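PDB 1U53: secreted protein ASP-2 from Necator americanus, which is a secreted pathogenesis-related-1 protein of the CAP superfamily from a human hookworm, studied as a vaccine antigen, its molecular activity not firmly established. Local coordinates for residues 20-24 with 159-163; 30-34 with 44-50; 83-87 with 133-138; 117-123 with 171-177. All coordinates share one frame; numbering follows the deposited sequence.

Contact 1 of 4, residues 20-24 with 159-163; sequences FLEMH and VVCQY. Unlike the reference sequence in segment 20-24: Met-23 (reference Leu).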
loop_
_atom_site.group_PDB
_atom_site.type_symbol
_atom_site.label_atom_id
_atom_site.label_comp_id
_atom_site.label_asym_id
_atom_site.label_seq_id
_atom_site.Cartn_x
_atom_site.Cartn_y
_atom_site.Cartn_z
ATOM N N PHE A 20 -4.996 8.035 2.921
ATOM C CA PHE A 20 -4.476 6.717 2.507
ATOM C C PHE A 20 -4.397 6.605 0.990
ATOM O O PHE A 20 -3.380 6.231 0.444
ATOM C CB PHE A 20 -5.376 5.576 3.023
ATOM C CG PHE A 20 -5.025 5.103 4.402
ATOM C CD1 PHE A 20 -3.750 4.600 4.689
ATOM C CD2 PHE A 20 -5.950 5.174 5.426
ATOM C CE1 PHE A 20 -3.426 4.150 6.029
ATOM C CE2 PHE A 20 -5.633 4.708 6.738
ATOM C CZ PHE A 20 -4.375 4.215 7.012
ATOM N N LEU A 21 -5.487 6.958 0.294
ATOM C CA LEU A 21 -5.492 6.798 -1.145
ATOM C C LEU A 21 -4.481 7.759 -1.821
ATOM O O LEU A 21 -3.690 7.349 -2.691
ATOM C CB LEU A 21 -6.904 7.069 -1.701
ATOM C CG LEU A 21 -6.994 6.787 -3.195
ATOM C CD1 LEU A 21 -6.805 5.268 -3.547
ATOM C CD2 LEU A 21 -8.294 7.309 -3.749
ATOM N N GLU A 22 -4.477 9.027 -1.416
ATOM C CA GLU A 22 -3.534 9.979 -2.058
ATOM C C GLU A 22 -2.069 9.617 -1.835
ATOM O O GLU A 22 -1.267 9.684 -2.790
ATOM C CB GLU A 22 -3.813 11.386 -1.532
ATOM C CG GLU A 22 -5.175 11.819 -2.044
ATOM C CD GLU A 22 -5.630 13.115 -1.477
ATOM O OE1 GLU A 22 -4.803 13.777 -0.809
ATOM O OE2 GLU A 22 -6.829 13.447 -1.697
ATOM N N MET A 23 -1.731 9.233 -0.604
ATOM C CA MET A 23 -0.376 8.797 -0.259
ATOM C C MET A 23 -0.012 7.573 -1.060
ATOM O O MET A 23 1.083 7.460 -1.584
ATOM C CB MET A 23 -0.257 8.395 1.207
ATOM C CG MET A 23 -0.453 9.451 2.140
ATOM S SD MET A 23 1.019 9.973 3.028
ATOM C CE MET A 23 2.361 8.896 2.959
ATOM N N HIS A 24 -0.930 6.608 -1.156
ATOM C CA HIS A 24 -0.562 5.437 -1.976
ATOM C C HIS A 24 -0.304 5.784 -3.426
ATOM O O HIS A 24 0.690 5.331 -4.030
ATOM C CB HIS A 24 -1.610 4.328 -1.883
ATOM C CG HIS A 24 -1.446 3.445 -0.673
ATOM N ND1 HIS A 24 -1.765 3.837 0.611
ATOM C CD2 HIS A 24 -1.018 2.161 -0.581
ATOM C CE1 HIS A 24 -1.508 2.842 1.450
ATOM N NE2 HIS A 24 -1.053 1.812 0.742
ATOM N N VAL A 159 -3.724 0.232 12.669
ATOM C CA VAL A 159 -4.058 0.586 11.282
ATOM C C VAL A 159 -3.926 -0.655 10.455
ATOM O O VAL A 159 -2.889 -1.332 10.488
ATOM C CB VAL A 159 -3.047 1.606 10.728
ATOM C CG1 VAL A 159 -3.280 1.911 9.258
ATOM C CG2 VAL A 159 -3.076 2.902 11.591
ATOM N N VAL A 160 -4.934 -0.911 9.657
ATOM C CA VAL A 160 -4.888 -2.012 8.719
ATOM C C VAL A 160 -5.305 -1.494 7.363
ATOM O O VAL A 160 -6.357 -0.886 7.232
ATOM C CB VAL A 160 -5.899 -3.102 9.171
ATOM C CG1 VAL A 160 -5.936 -4.298 8.188
ATOM C CG2 VAL A 160 -5.529 -3.631 10.536
ATOM N N CYS A 161 -4.492 -1.749 6.326
ATOM C CA CYS A 161 -4.947 -1.547 4.939
ATOM C C CYS A 161 -5.034 -2.890 4.213
ATOM O O CYS A 161 -4.187 -3.762 4.438
ATOM C CB CYS A 161 -3.952 -0.697 4.152
ATOM S SG CYS A 161 -4.075 1.068 4.559
ATOM N N GLN A 162 -6.054 -3.077 3.388
ATOM C CA GLN A 162 -6.068 -4.277 2.542
ATOM C C GLN A 162 -6.057 -3.847 1.074
ATOM O O GLN A 162 -6.372 -2.715 0.753
ATOM C CB GLN A 162 -7.234 -5.227 2.892
ATOM C CG GLN A 162 -6.942 -5.921 4.220
ATOM C CD GLN A 162 -8.110 -6.707 4.822
ATOM O OE1 GLN A 162 -9.173 -6.786 4.216
ATOM N NE2 GLN A 162 -7.896 -7.314 6.014
ATOM N N TYR A 163 -5.715 -4.799 0.196
ATOM C CA TYR A 163 -5.225 -4.506 -1.159
ATOM C C TYR A 163 -5.795 -5.542 -2.130
ATOM O O TYR A 163 -5.569 -6.770 -1.932
ATOM C CB TYR A 163 -3.697 -4.675 -1.136
ATOM C CG TYR A 163 -3.017 -3.602 -0.323
ATOM C CD1 TYR A 163 -2.593 -2.422 -0.926
ATOM C CD2 TYR A 163 -2.753 -3.790 1.033
ATOM C CE1 TYR A 163 -1.964 -1.416 -0.144
ATOM C CE2 TYR A 163 -2.110 -2.786 1.820
ATOM C CZ TYR A 163 -1.690 -1.649 1.219
ATOM O OH TYR A 163 -1.105 -0.688 2.018
#
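Phe-20 and Cys-161 meet sulfur to ring face. The Cys-161 SG sits 3.8 Å from the centroid of the Phe-20 ring, shifted toward the CD1–CE1 rim, in a sulfur-aromatic contact. The same ring offers its edge to Val-159. Here CZ of Phe-20 and CG1 of Val-159 close to 3.4 Å near the ring plane, the two side chains coming from opposite directions. Val-159 has CG1 anti to its own nitrogen (chi1 175°), which sends that methyl to the ring edge.

Helix 14-32 here packs across strand 157-164, the short segment axes 11.9 Å apart at closest approach and crossing at -62°. Val-159 and Cys-161 look toward the helix while Val-160, between them, turns to helix 57-67 on the other side of the sheet, as expected for the alpha-beta-alpha sandwich of CAP proteins. Cys-161 is held further by its disulfide to Cys-148 on the adjacent strand.

One helical turn on, the contact becomes polar. His-24 NE2 and Tyr-163 OH share a hydrogen bond of 2.8 Å, with the hydroxyl lying at the imidazole edge. The two rings meet obliquely, their planes 48° apart, and CD2 of His-24 comes to 3.7 Å from CE1 at the tyrosine edge. On the other nitrogen, His-24 ND1 donates to Phe-20 O at 2.9 Å, and the backbone N of His-24 reaches that oxygen from the opposite face of the carbonyl. With both nitrogens engaged, the imidazole cannot swing freely. Tyr-163 OH is itself bonded a second time, by Asn-86 ND2.

Contact 2 of 4, residues 30-34 with 44-50; sequences SVALG and APKAAKM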
loop_
_atom_site.group_PDB
_atom_site.type_symbol
_atom_site.label_atom_id
_atom_site.label_comp_id
_atom_site.label_asym_id
_atom_site.label_seq_id
_atom_site.Cartn_x
_atom_site.Cartn_y
_atom_site.Cartn_z
ATOM N N SER A 30 5.801 8.308 -7.522
ATOM C CA SER A 30 7.254 8.529 -7.316
ATOM C C SER A 30 8.101 7.344 -7.759
ATOM O O SER A 30 9.112 7.516 -8.413
ATOM C CB SER A 30 7.576 8.873 -5.864
ATOM O OG SER A 30 7.589 7.754 -4.981
ATOM N N VAL A 31 7.706 6.131 -7.384
ATOM C CA VAL A 31 8.458 4.956 -7.799
ATOM C C VAL A 31 8.423 4.850 -9.332
ATOM O O VAL A 31 9.460 4.670 -9.969
ATOM C CB VAL A 31 7.862 3.674 -7.155
ATOM C CG1 VAL A 31 8.425 2.407 -7.835
ATOM C CG2 VAL A 31 8.088 3.727 -5.666
ATOM N N ALA A 32 7.239 4.936 -9.924
ATOM C CA ALA A 32 7.079 4.749 -11.369
ATOM C C ALA A 32 7.908 5.739 -12.185
ATOM O O ALA A 32 8.461 5.388 -13.246
ATOM C CB ALA A 32 5.585 4.797 -11.748
ATOM N N LEU A 33 8.058 6.963 -11.699
ATOM C CA LEU A 33 8.787 7.990 -12.433
ATOM C C LEU A 33 10.291 7.925 -12.219
ATOM O O LEU A 33 11.065 8.755 -12.772
ATOM C CB LEU A 33 8.282 9.352 -11.926
ATOM C CG LEU A 33 6.839 9.718 -12.270
ATOM C CD1 LEU A 33 6.409 11.021 -11.581
ATOM C CD2 LEU A 33 6.685 9.877 -13.774
ATOM N N GLY A 34 10.732 6.976 -11.386
ATOM C CA GLY A 34 12.149 6.813 -11.085
ATOM C C GLY A 34 12.711 7.723 -10.022
ATOM O O GLY A 34 13.921 7.955 -9.990
ATOM N N ALA A 44 14.700 3.289 -7.161
ATOM C CA ALA A 44 13.922 2.161 -7.707
ATOM C C ALA A 44 13.751 2.334 -9.225
ATOM O O ALA A 44 13.715 3.462 -9.748
ATOM C CB ALA A 44 12.560 2.070 -6.981
ATOM N N PRO A 45 13.705 1.220 -9.962
ATOM C CA PRO A 45 13.503 1.410 -11.404
ATOM C C PRO A 45 12.172 1.997 -11.820
ATOM O O PRO A 45 11.165 1.766 -11.159
ATOM C CB PRO A 45 13.586 -0.012 -11.988
ATOM C CG PRO A 45 13.591 -0.939 -10.846
ATOM C CD PRO A 45 13.916 -0.185 -9.582
ATOM N N LYS A 46 12.168 2.650 -12.982
ATOM C CA LYS A 46 10.914 3.184 -13.524
ATOM C C LYS A 46 9.990 2.042 -13.884
ATOM O O LYS A 46 10.443 0.939 -14.249
ATOM C CB LYS A 46 11.148 4.067 -14.759
ATOM C CG LYS A 46 11.995 5.296 -14.416
ATOM C CD LYS A 46 12.378 6.099 -15.684
ATOM C CE LYS A 46 13.221 7.322 -15.275
ATOM N NZ LYS A 46 13.616 8.134 -16.452
ATOM N N ALA A 47 8.694 2.330 -13.801
ATOM C CA ALA A 47 7.649 1.316 -13.969
ATOM C C ALA A 47 6.931 1.643 -15.256
ATOM O O ALA A 47 6.500 2.803 -15.433
ATOM C CB ALA A 47 6.667 1.358 -12.802
ATOM N N ALA A 48 6.707 0.623 -16.087
ATOM C CA ALA A 48 6.122 0.839 -17.425
ATOM C C ALA A 48 4.602 0.996 -17.409
ATOM O O ALA A 48 4.020 1.515 -18.374
ATOM C CB ALA A 48 6.478 -0.342 -18.347
ATOM N N LYS A 49 3.954 0.496 -16.355
ATOM C CA LYS A 49 2.480 0.473 -16.296
ATOM C C LYS A 49 1.983 0.376 -14.855
ATOM O O LYS A 49 1.189 -0.535 -14.480
ATOM C CB LYS A 49 1.887 -0.646 -17.160
ATOM C CG LYS A 49 2.345 -2.061 -16.838
ATOM C CD LYS A 49 1.707 -3.077 -17.845
ATOM C CE LYS A 49 0.187 -3.112 -17.703
ATOM N NZ LYS A 49 -0.413 -4.199 -18.634
ATOM N N MET A 50 2.478 1.288 -14.014
ATOM C CA MET A 50 2.023 1.292 -12.622
ATOM C C MET A 50 0.579 1.808 -12.562
ATOM O O MET A 50 0.279 2.937 -13.004
ATOM C CB MET A 50 2.956 2.209 -11.822
ATOM C CG MET A 50 2.604 2.329 -10.364
ATOM S SD MET A 50 2.910 0.824 -9.409
ATOM C CE MET A 50 4.702 0.814 -9.282
HETATM O O HOH W 1 11.733 5.253 -8.496
#
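Ala-32 carries the tight part of this contact. Its methyl rests on two residues of the other segment, CB lying 3.7 Å from CB of Met-50 and 3.8 Å from CB of Ala-47. Its carbonyl does as much: Ala-47 N donates to Ala-32 O at 3.1 Å, nearly straight at 163°, in the carbonyl plane and on a lone pair. The alpha C-H of Lys-46 also leans on that oxygen, CA to Ala-32 O being 3.3 Å. Small side chains are what let the backbones come this near.

Toward Val-31 the fit relaxes. Its CG1 reaches only to 4.2 Å from CB of Ala-44, with the terminal methyl of Met-50 at a similar remove. Met-50 runs its CG anti to the backbone N and then bends twice, which folds CE back toward the valine. Water 1 lies between two carbonyls, 2.8 Å from Val-31 O and also within bonding distance of Ala-44 O; with more acceptors near it than protons, it may not serve both at once.

The solvent side belongs to Lys-46. Its fully extended chain passes alongside the end of the helix, CG 3.7 Å from CA of Gly-34 and CE beside the carbonyl of Leu-33; its ammonium makes a long, weak ion pair with Glu-179. Tyr-175, from a loop outside the two segments, packs on both Val-31 and Ala-47. Gly-34, at positive phi (83°), turns the chain off helix 14-32, its N bonded to Val-31 O, and the following loop returns across that end: a Schellman motif closing the C-terminus of the long first helix.

Contact 3 of 4, residues 83-87 with 133-138; sequences LGENI and GHYTQM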
loop_
_atom_site.group_PDB
_atom_site.type_symbol
_atom_site.label_atom_id
_atom_site.label_comp_id
_atom_site.label_asym_id
_atom_site.label_seq_id
_atom_site.Cartn_x
_atom_site.Cartn_y
_atom_site.Cartn_z
ATOM N N LEU A 83 -7.368 -10.734 -1.041
ATOM C CA LEU A 83 -6.746 -9.431 -0.672
ATOM C C LEU A 83 -5.414 -9.547 0.026
ATOM O O LEU A 83 -5.183 -10.501 0.792
ATOM C CB LEU A 83 -7.663 -8.645 0.261
ATOM C CG LEU A 83 -9.023 -8.362 -0.339
ATOM C CD1 LEU A 83 -9.921 -7.769 0.763
ATOM C CD2 LEU A 83 -8.923 -7.404 -1.528
ATOM N N GLY A 84 -4.534 -8.545 -0.190
ATOM C CA GLY A 84 -3.275 -8.446 0.561
ATOM C C GLY A 84 -3.524 -7.555 1.780
ATOM O O GLY A 84 -4.643 -7.035 1.985
ATOM N N GLU A 85 -2.492 -7.373 2.605
ATOM C CA GLU A 85 -2.731 -6.659 3.851
ATOM C C GLU A 85 -1.419 -6.108 4.417
ATOM O O GLU A 85 -0.380 -6.836 4.450
ATOM C CB GLU A 85 -3.310 -7.615 4.877
ATOM C CG GLU A 85 -3.661 -6.945 6.254
ATOM C CD GLU A 85 -4.268 -7.991 7.172
ATOM O OE1 GLU A 85 -3.507 -8.877 7.649
ATOM O OE2 GLU A 85 -5.515 -7.996 7.324
ATOM N N ASN A 86 -1.466 -4.850 4.878
ATOM C CA ASN A 86 -0.337 -4.242 5.635
ATOM C C ASN A 86 -0.888 -3.799 6.961
ATOM O O ASN A 86 -1.993 -3.279 7.034
ATOM C CB ASN A 86 0.163 -2.983 4.936
ATOM C CG ASN A 86 1.117 -3.293 3.796
ATOM O OD1 ASN A 86 1.777 -4.346 3.838
ATOM N ND2 ASN A 86 1.287 -2.359 2.853
ATOM N N ILE A 87 -0.122 -4.020 8.039
ATOM C CA ILE A 87 -0.621 -3.577 9.350
ATOM C C ILE A 87 0.408 -2.653 10.024
ATOM O O ILE A 87 1.614 -2.687 9.691
ATOM C CB ILE A 87 -0.960 -4.768 10.287
ATOM C CG1 ILE A 87 0.285 -5.601 10.592
ATOM C CG2 ILE A 87 -2.105 -5.589 9.687
ATOM C CD1 ILE A 87 -0.014 -6.769 11.573
ATOM N N GLY A 133 8.221 -6.310 2.590
ATOM C CA GLY A 133 6.943 -6.757 2.087
ATOM C C GLY A 133 5.795 -5.770 2.262
ATOM O O GLY A 133 4.763 -5.878 1.593
ATOM N N HIS A 134 5.961 -4.781 3.130
ATOM C CA HIS A 134 4.904 -3.765 3.207
ATOM C C HIS A 134 5.058 -2.798 2.033
ATOM O O HIS A 134 4.081 -2.413 1.407
ATOM C CB HIS A 134 4.942 -2.992 4.527
ATOM C CG HIS A 134 4.845 -3.858 5.742
ATOM N ND1 HIS A 134 5.946 -4.165 6.519
ATOM C CD2 HIS A 134 3.789 -4.476 6.319
ATOM C CE1 HIS A 134 5.565 -4.938 7.527
ATOM N NE2 HIS A 134 4.265 -5.154 7.418
ATOM N N TYR A 135 6.280 -2.339 1.754
ATOM C CA TYR A 135 6.538 -1.559 0.549
ATOM C C TYR A 135 6.097 -2.240 -0.733
ATOM O O TYR A 135 5.411 -1.608 -1.562
ATOM C CB TYR A 135 8.050 -1.199 0.471
ATOM C CG TYR A 135 8.471 -0.737 -0.915
ATOM C CD1 TYR A 135 8.179 0.534 -1.357
ATOM C CD2 TYR A 135 9.109 -1.614 -1.795
ATOM C CE1 TYR A 135 8.548 0.960 -2.620
ATOM C CE2 TYR A 135 9.477 -1.196 -3.067
ATOM C CZ TYR A 135 9.175 0.074 -3.465
ATOM O OH TYR A 135 9.528 0.488 -4.714
ATOM N N THR A 136 6.469 -3.504 -0.911
ATOM C CA THR A 136 6.183 -4.163 -2.198
ATOM C C THR A 136 4.668 -4.278 -2.407
ATOM O O THR A 136 4.189 -4.254 -3.534
ATOM C CB THR A 136 6.850 -5.560 -2.302
ATOM O OG1 THR A 136 6.412 -6.369 -1.198
ATOM C CG2 THR A 136 8.330 -5.425 -2.247
ATOM N N GLN A 137 3.899 -4.426 -1.318
ATOM C CA GLN A 137 2.455 -4.407 -1.496
ATOM C C GLN A 137 1.934 -2.998 -1.885
ATOM O O GLN A 137 1.051 -2.864 -2.715
ATOM C CB GLN A 137 1.732 -4.996 -0.263
ATOM C CG GLN A 137 0.216 -4.930 -0.354
ATOM C CD GLN A 137 -0.396 -5.741 -1.536
ATOM O OE1 GLN A 137 -0.600 -5.211 -2.667
ATOM N NE2 GLN A 137 -0.754 -6.989 -1.259
ATOM N N MET A 138 2.518 -1.937 -1.307
ATOM C CA MET A 138 2.018 -0.616 -1.637
ATOM C C MET A 138 2.213 -0.339 -3.128
ATOM O O MET A 138 1.399 0.356 -3.721
ATOM C CB MET A 138 2.775 0.471 -0.863
ATOM C CG MET A 138 2.310 0.566 0.572
ATOM S SD MET A 138 3.154 1.938 1.443
ATOM C CE MET A 138 2.214 3.319 0.742
HETATM O O HOH W 2 2.080 -6.820 2.664
#
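Asn-86 and His-134 mark the closest pass of the two backbones, 5.8 Å from CA to CA, where strand 84-87 runs past helix 133-138 at 129° with the segment axes 8.6 Å apart. At the other end of the strand, Gly-84 has no side chain, and Gln-137 lies against its backbone.

Asn-86 does most of the work. CG of Asn-86 stands opposite its own carbonyl carbon (chi1 -82°), and the amide thereby reaches the first turn of the helix, where ND2 donates to His-134 O at 3.1 Å. Met-138 N approaches the same oxygen from the opposite face, as the ordinary helical bond. OD1 of Asn-86 meets the edge of the imidazole, 3.2 Å from CD2 of His-134, and lies 2.8 Å from water 2, which is also placed to bond Gly-133 O, though it has more acceptors around it than protons to give. His-134 ND1 bonds to Glu-111; this histidine belongs to the GHYTQ signature of the family and probably lines the CAP cavity.

Strand 84-90 is an outer strand of the sheet beside 157-164, whose Tyr-163 OH is the second partner of Asn-86 ND2. Met-138, at the end of helix 133-138, packs on His-24 and Leu-27 of helix 14-32 and on Trp-108 of helix 97-109.

Contact 4 of 4, residues 117-123 with 171-177; sequences VGQNLKL and GKDIYEK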
loop_
_atom_site.group_PDB
_atom_site.type_symbol
_atom_site.label_atom_id
_atom_site.label_comp_id
_atom_site.label_asym_id
_atom_site.label_seq_id
_atom_site.Cartn_x
_atom_site.Cartn_y
_atom_site.Cartn_z
ATOM N N VAL A 117 15.759 -2.673 -2.003
ATOM C CA VAL A 117 15.142 -3.719 -2.790
ATOM C C VAL A 117 16.084 -4.109 -3.936
ATOM O O VAL A 117 16.446 -5.289 -4.085
ATOM C CB VAL A 117 13.817 -3.202 -3.370
ATOM C CG1 VAL A 117 13.297 -4.130 -4.443
ATOM C CG2 VAL A 117 12.805 -3.051 -2.210
ATOM N N GLY A 118 16.494 -3.114 -4.714
ATOM C CA GLY A 118 17.392 -3.394 -5.862
ATOM C C GLY A 118 16.702 -3.409 -7.194
ATOM O O GLY A 118 15.482 -3.148 -7.293
ATOM N N GLN A 119 17.464 -3.712 -8.252
ATOM C CA GLN A 119 16.901 -3.594 -9.615
ATOM C C GLN A 119 16.166 -4.846 -10.062
ATOM O O GLN A 119 15.398 -4.806 -11.036
ATOM C CB GLN A 119 18.012 -3.296 -10.621
ATOM C CG GLN A 119 18.748 -2.018 -10.369
ATOM C CD GLN A 119 17.822 -0.846 -10.246
ATOM O OE1 GLN A 119 17.264 -0.367 -11.248
ATOM N NE2 GLN A 119 17.625 -0.372 -9.005
ATOM N N ASN A 120 16.362 -5.970 -9.364
ATOM C CA ASN A 120 15.601 -7.173 -9.683
ATOM C C ASN A 120 14.339 -7.228 -8.843
ATOM O O ASN A 120 14.407 -7.433 -7.620
ATOM C CB ASN A 120 16.402 -8.457 -9.382
ATOM C CG ASN A 120 15.677 -9.722 -9.837
ATOM O OD1 ASN A 120 14.492 -9.702 -10.178
ATOM N ND2 ASN A 120 16.431 -10.840 -9.900
ATOM N N LEU A 121 13.199 -7.098 -9.508
ATOM C CA LEU A 121 11.932 -6.929 -8.781
ATOM C C LEU A 121 11.185 -8.213 -8.562
ATOM O O LEU A 121 10.025 -8.204 -8.104
ATOM C CB LEU A 121 11.054 -5.894 -9.491
ATOM C CG LEU A 121 11.720 -4.542 -9.671
ATOM C CD1 LEU A 121 10.687 -3.633 -10.332
ATOM C CD2 LEU A 121 12.172 -3.971 -8.313
ATOM N N LYS A 122 11.831 -9.338 -8.875
ATOM C CA LYS A 122 11.264 -10.658 -8.564
ATOM C C LYS A 122 11.138 -10.873 -7.066
ATOM O O LYS A 122 12.121 -10.783 -6.315
ATOM C CB LYS A 122 12.165 -11.759 -9.143
ATOM C CG LYS A 122 11.562 -13.157 -9.107
ATOM C CD LYS A 122 12.564 -14.154 -9.680
ATOM C CE LYS A 122 11.969 -15.537 -9.766
ATOM N NZ LYS A 122 12.007 -16.160 -8.423
ATOM N N LEU A 123 9.947 -11.185 -6.611
ATOM C CA LEU A 123 9.788 -11.367 -5.184
ATOM C C LEU A 123 10.307 -12.729 -4.711
ATOM O O LEU A 123 9.523 -13.664 -4.583
ATOM C CB LEU A 123 8.328 -11.182 -4.777
ATOM C CG LEU A 123 8.191 -11.145 -3.252
ATOM C CD1 LEU A 123 8.934 -9.952 -2.662
ATOM C CD2 LEU A 123 6.721 -11.122 -2.834
ATOM N N GLY A 171 7.674 -15.223 -6.179
ATOM C CA GLY A 171 8.295 -15.481 -7.467
ATOM C C GLY A 171 7.895 -14.550 -8.600
ATOM O O GLY A 171 8.482 -14.623 -9.682
ATOM N N LYS A 172 6.913 -13.662 -8.368
ATOM C CA LYS A 172 6.454 -12.749 -9.424
ATOM C C LYS A 172 7.086 -11.388 -9.217
ATOM O O LYS A 172 7.508 -11.080 -8.133
ATOM C CB LYS A 172 4.937 -12.519 -9.395
ATOM C CG LYS A 172 4.079 -13.758 -9.399
ATOM C CD LYS A 172 4.205 -14.486 -10.723
ATOM C CE LYS A 172 3.335 -15.737 -10.711
ATOM N NZ LYS A 172 1.875 -15.403 -10.899
ATOM N N ASP A 173 7.074 -10.583 -10.272
ATOM C CA ASP A 173 7.667 -9.240 -10.230
ATOM C C ASP A 173 6.714 -8.257 -9.580
ATOM O O ASP A 173 5.516 -8.238 -9.863
ATOM C CB ASP A 173 7.945 -8.734 -11.638
ATOM C CG ASP A 173 9.166 -9.381 -12.269
ATOM O OD1 ASP A 173 9.896 -10.138 -11.597
ATOM O OD2 ASP A 173 9.430 -9.061 -13.429
ATOM N N ILE A 174 7.279 -7.363 -8.775
ATOM C CA ILE A 174 6.462 -6.335 -8.104
ATOM C C ILE A 174 5.781 -5.435 -9.134
ATOM O O ILE A 174 4.593 -5.104 -9.037
ATOM C CB ILE A 174 7.354 -5.456 -7.191
ATOM C CG1 ILE A 174 8.082 -6.309 -6.102
ATOM C CG2 ILE A 174 6.508 -4.317 -6.558
ATOM C CD1 ILE A 174 9.424 -5.626 -5.655
ATOM N N TYR A 175 6.558 -4.988 -10.111
ATOM C CA TYR A 175 5.980 -4.313 -11.272
ATOM C C TYR A 175 6.895 -4.544 -12.471
ATOM O O TYR A 175 8.042 -4.952 -12.302
ATOM C CB TYR A 175 5.787 -2.802 -10.998
ATOM C CG TYR A 175 7.007 -2.022 -10.521
ATOM C CD1 TYR A 175 7.901 -1.454 -11.438
ATOM C CD2 TYR A 175 7.282 -1.847 -9.139
ATOM C CE1 TYR A 175 9.031 -0.714 -11.013
ATOM C CE2 TYR A 175 8.403 -1.104 -8.712
ATOM C CZ TYR A 175 9.272 -0.560 -9.646
ATOM O OH TYR A 175 10.352 0.135 -9.217
ATOM N N GLU A 176 6.352 -4.290 -13.657
ATOM C CA GLU A 176 7.091 -4.322 -14.925
ATOM C C GLU A 176 7.953 -3.085 -15.082
ATOM O O GLU A 176 7.448 -1.985 -14.987
ATOM C CB GLU A 176 6.092 -4.387 -16.089
ATOM C CG GLU A 176 6.763 -4.343 -17.450
ATOM C CD GLU A 176 5.830 -4.612 -18.627
ATOM O OE1 GLU A 176 4.678 -5.091 -18.448
ATOM O OE2 GLU A 176 6.260 -4.334 -19.771
ATOM N N LYS A 177 9.242 -3.261 -15.385
ATOM C CA LYS A 177 10.152 -2.108 -15.564
ATOM C C LYS A 177 10.057 -1.519 -16.968
ATOM O O LYS A 177 9.926 -2.249 -17.953
ATOM C CB LYS A 177 11.611 -2.527 -15.331
ATOM C CG LYS A 177 11.858 -2.977 -13.869
ATOM C CD LYS A 177 13.341 -3.246 -13.573
ATOM C CE LYS A 177 13.865 -4.540 -14.136
ATOM N NZ LYS A 177 15.396 -4.509 -13.852
HETATM O O HOH W 3 12.429 -9.825 -12.232
#
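Gly-171 meets Leu-123 first, its N donating to Leu-123 O at 2.9 Å, while the aliphatic part of Lys-122 lies over its carbonyl, CG 3.5 Å from Gly-171 O. Lys-172 returns the favour through its backbone: its O accepts from Leu-123 N at 2.9 Å, and its side chain starts out away from the partner loop.

Asp-173 pairs with Lys-122 in a single antiparallel beta bridge, a non-hydrogen-bonded pair flanked by backbone bonds. Its carboxylate serves water 3, which donates to Asp-173 OD1 at 2.6 Å and also to Asn-120 OD1. That asparagine oxygen already receives Lys-122 N, the Asx turn that shapes the partner loop.

Ile-174 closes the bridge, its N giving 2.9 Å to Leu-121 O, with CG1 packed beside the same carbonyl. Its CD1 reaches the CD2 branch of Leu-121, the two side chains crossing at about a right angle.

Tyr-175 then lies flat beneath the other branch. CD1 of Leu-121 stands over the middle of the ring, 3.5 Å from its centroid and 15° off the normal, a well-centred CH-pi contact. With CG set between its own N and carbonyl carbon (chi1 54°), Tyr-175 brings its ring face under that methyl; the hydroxyl continues to Pro-45 O.

Past Glu-176, Lys-177 slides its CG by Leu-121 CD1, bends at chi3 and donates from NZ to Gln-119 O at 2.8 Å, arriving 35° above the carbonyl plane.

Backbone bonds thus set the pairing of two otherwise irregular loops; Leu-121 supplies the buried apolar filling, and charged or amide groups with a bridging water line the solvent-facing side.

Contacts 1 and 3 share the core, their centres 9 Å apart: strands 157-164 and 84-90 are neighbours in the sheet, Tyr-163 O to Gly-84 N at 2.7 Å, and the Tyr-163 hydroxyl is common to both. Contact 3 also brings in His-134, bonded to Glu-111 and probably lining the CAP cavity. Contacts 2 and 4, with centres about 11 Å apart, form a peripheral layer tied by Tyr-175 OH to Pro-45 O and by Ala-48 N to Glu-176 O. Tyr-135 on helix 133-138 touches both Val-31 and Val-117, so contact 3 meets this layer directly. Contact 1 stays remote, its centre about 21 Å from that of contact 4, though it shares helix 14-32 with contact 2.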